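Local structure of purine nucleoside phosphorylase YlmD (Geobacillus stearothermophilus, 6T1B) at residues F21-T29 with M264-E272. The protein catalyses the phosphorolysis of adenosine, inosine and S-methyl-5'-thioadenosine, deaminates adenosine as well, and binds two zinc ions. Sequence-based numbering, arbitrary orientation.
Sequences FAGAVAGLT and MLAFIGRRE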
# COMPACT_ATOMS: atom_id res chain seq x y z
N PHE A 21 3.00 -14.92 -1.72
CA PHE A 21 3.00 -13.96 -2.82
C PHE A 21 3.91 -14.41 -3.96
O PHE A 21 4.10 -13.66 -4.93
CB PHE A 21 3.37 -12.57 -2.28
CG PHE A 21 2.31 -11.96 -1.40
CD1 PHE A 21 2.24 -12.25 -0.06
CD2 PHE A 21 1.38 -11.09 -1.94
CE1 PHE A 21 1.25 -11.70 0.74
CE2 PHE A 21 0.41 -10.54 -1.15
CZ PHE A 21 0.34 -10.84 0.19
N ALA A 22 4.44 -15.63 -3.88
CA ALA A 22 5.38 -16.09 -4.88
C ALA A 22 4.76 -16.19 -6.27
O ALA A 22 5.48 -16.10 -7.28
CB ALA A 22 5.95 -17.45 -4.47
N GLY A 23 3.44 -16.37 -6.35
CA GLY A 23 2.76 -16.42 -7.63
C GLY A 23 2.37 -15.08 -8.22
O GLY A 23 1.73 -15.04 -9.28
N ALA A 24 2.76 -13.99 -7.58
CA ALA A 24 2.38 -12.66 -8.02
C ALA A 24 3.61 -11.81 -8.22
O ALA A 24 4.69 -12.09 -7.70
CB ALA A 24 1.46 -11.97 -7.02
N VAL A 25 3.43 -10.75 -9.00
CA VAL A 25 4.40 -9.68 -9.14
C VAL A 25 4.00 -8.67 -8.07
O VAL A 25 2.96 -8.02 -8.21
CB VAL A 25 4.29 -9.05 -10.53
CG1 VAL A 25 5.28 -7.92 -10.69
CG2 VAL A 25 4.49 -10.09 -11.61
N ALA A 26 4.78 -8.57 -7.00
CA ALA A 26 4.38 -7.76 -5.85
C ALA A 26 5.60 -7.08 -5.26
O ALA A 26 6.62 -7.73 -5.02
CB ALA A 26 3.66 -8.63 -4.81
N GLY A 27 5.50 -5.79 -4.98
CA GLY A 27 6.63 -5.09 -4.43
C GLY A 27 6.31 -3.64 -4.15
O GLY A 27 5.17 -3.19 -4.25
N LEU A 28 7.38 -2.92 -3.79
CA LEU A 28 7.31 -1.49 -3.52
C LEU A 28 8.60 -0.88 -4.07
O LEU A 28 9.70 -1.40 -3.85
CB LEU A 28 7.25 -1.22 -2.02
CG LEU A 28 7.16 0.24 -1.57
CD1 LEU A 28 5.77 0.81 -1.77
CD2 LEU A 28 7.54 0.40 -0.11
N THR A 29 8.46 0.22 -4.82
CA THR A 29 9.66 0.86 -5.37
C THR A 29 10.43 1.59 -4.28
O THR A 29 9.89 1.91 -3.22
CB THR A 29 9.29 1.84 -6.49
OG1 THR A 29 8.41 2.85 -6.02
CG2 THR A 29 8.64 1.13 -7.65
N MET A 264 6.54 6.45 -3.63
CA MET A 264 6.83 5.11 -4.10
C MET A 264 5.53 4.50 -4.65
O MET A 264 4.44 4.94 -4.31
CB MET A 264 7.31 4.23 -2.96
CG MET A 264 8.63 4.61 -2.32
SD MET A 264 8.56 5.88 -1.04
CE MET A 264 7.77 5.00 0.31
N LEU A 265 5.68 3.48 -5.49
CA LEU A 265 4.53 2.73 -5.97
C LEU A 265 4.58 1.35 -5.31
O LEU A 265 5.60 0.66 -5.40
CB LEU A 265 4.60 2.52 -7.47
CG LEU A 265 3.31 2.09 -8.15
CD1 LEU A 265 2.39 3.32 -8.28
CD2 LEU A 265 3.57 1.42 -9.47
N ALA A 266 3.48 0.98 -4.68
CA ALA A 266 3.21 -0.40 -4.30
C ALA A 266 2.41 -1.03 -5.43
O ALA A 266 1.53 -0.38 -6.02
CB ALA A 266 2.38 -0.46 -3.03
N PHE A 267 2.71 -2.28 -5.74
CA PHE A 267 2.06 -2.90 -6.88
C PHE A 267 1.85 -4.37 -6.61
O PHE A 267 2.62 -5.01 -5.87
CB PHE A 267 2.86 -2.70 -8.17
CG PHE A 267 4.30 -3.09 -8.05
CD1 PHE A 267 4.72 -4.38 -8.30
CD2 PHE A 267 5.25 -2.15 -7.66
CE1 PHE A 267 6.06 -4.73 -8.18
CE2 PHE A 267 6.58 -2.50 -7.55
CZ PHE A 267 6.98 -3.79 -7.78
N ILE A 268 0.78 -4.90 -7.17
CA ILE A 268 0.56 -6.35 -7.17
C ILE A 268 -0.27 -6.73 -8.39
O ILE A 268 -1.25 -6.06 -8.74
CB ILE A 268 -0.08 -6.82 -5.85
CG1 ILE A 268 -0.16 -8.35 -5.77
CG2 ILE A 268 -1.49 -6.22 -5.64
CD1 ILE A 268 -0.50 -8.88 -4.37
N GLY A 269 0.10 -7.85 -9.00
CA GLY A 269 -0.62 -8.37 -10.15
C GLY A 269 -0.12 -9.77 -10.47
O GLY A 269 0.88 -10.22 -9.90
N ARG A 270 -0.83 -10.44 -11.36
CA ARG A 270 -0.43 -11.75 -11.83
C ARG A 270 -0.17 -11.69 -13.32
O ARG A 270 -0.90 -11.03 -14.06
CB ARG A 270 -1.49 -12.79 -11.50
CG ARG A 270 -1.58 -13.01 -10.01
CD ARG A 270 -2.50 -14.15 -9.63
NE ARG A 270 -3.87 -13.93 -10.09
CZ ARG A 270 -4.44 -14.59 -11.09
NH1 ARG A 270 -3.76 -15.53 -11.75
NH2 ARG A 270 -5.70 -14.34 -11.43
N ARG A 271 0.88 -12.37 -13.76
CA ARG A 271 1.23 -12.38 -15.17
C ARG A 271 0.27 -13.26 -15.95
O ARG A 271 -0.14 -14.33 -15.50
CB ARG A 271 2.64 -12.91 -15.35
CG ARG A 271 3.71 -12.09 -14.68
CD ARG A 271 5.10 -12.54 -15.15
NE ARG A 271 6.12 -11.81 -14.40
CZ ARG A 271 6.48 -10.55 -14.67
NH1 ARG A 271 5.94 -9.91 -15.68
NH2 ARG A 271 7.41 -9.97 -13.92
N GLU A 272 -0.05 -12.81 -17.17
CA GLU A 272 -0.84 -13.55 -18.15
C GLU A 272 0.14 -14.30 -19.05
O GLU A 272 1.02 -13.68 -19.66
CB GLU A 272 -1.62 -12.53 -18.97
CG GLU A 272 -3.03 -12.91 -19.32
CD GLU A 272 -3.81 -11.72 -19.86
OE1 GLU A 272 -3.18 -10.66 -20.11
OE2 GLU A 272 -5.04 -11.82 -20.01
O HOH W 1 2.39 -13.86 -11.70
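Val-25 to Thr-29 and Met-264 to Gly-269 pair as antiparallel strands, their axes 4.6 Å apart at closest approach and their directions 174° apart, with Val-25 opposite Gly-269 and Gly-27 opposite Phe-267 as hydrogen-bonded pairs. Val-25 N reaches Gly-269 O at 2.8 Å. Next to Met-264 a side chain completes the pattern: Thr-29 N donates to Leu-265 O, while Leu-265 N returns a nearly straight bond (168°) to the hydroxyl oxygen Thr-29 OG1, 2.9 Å away. With CG between its backbone N and carbonyl carbon (chi1 51°), Phe-267 lays its ring over Gly-27, whose CA lies 4.0 Å from the ring centroid in a CH-pi contact; the ring stands where a CB on Gly-27 would point. Val-25 CG1 and Thr-29 CG2 flank the ring, and Leu-63 and Leu-67 of helix 53-67 also pack against Phe-267. An alanine in its place would probably open a gap above Gly-27 and leave these leucines without their aromatic partner. On the face that carries Val-25 and Phe-267, Val-25 CG2 sits 3.7 Å from Arg-271 CZ, over the guanidinium plane; Arg-271 NH2 hydrogen-bonds to Leu-67 O. On the opposite face, with Ala-26, Leu-28, Ala-266 and Ile-268, Ile-268 CD1 meets the edge of the Phe-21 ring at CE2, 3.7 Å off, and Leu-28 CD1 touches Ala-266 CB. Beyond the strands, one water links Gly-23 O to Arg-271 N. The chemistry is that of a sheet interior: mostly paired backbone polar groups between largely apolar faces, with Thr-29 O buried without a partner, joining an early strand to the C-terminal one, whose Met-264 directly follows the inosine-binding Arg-263.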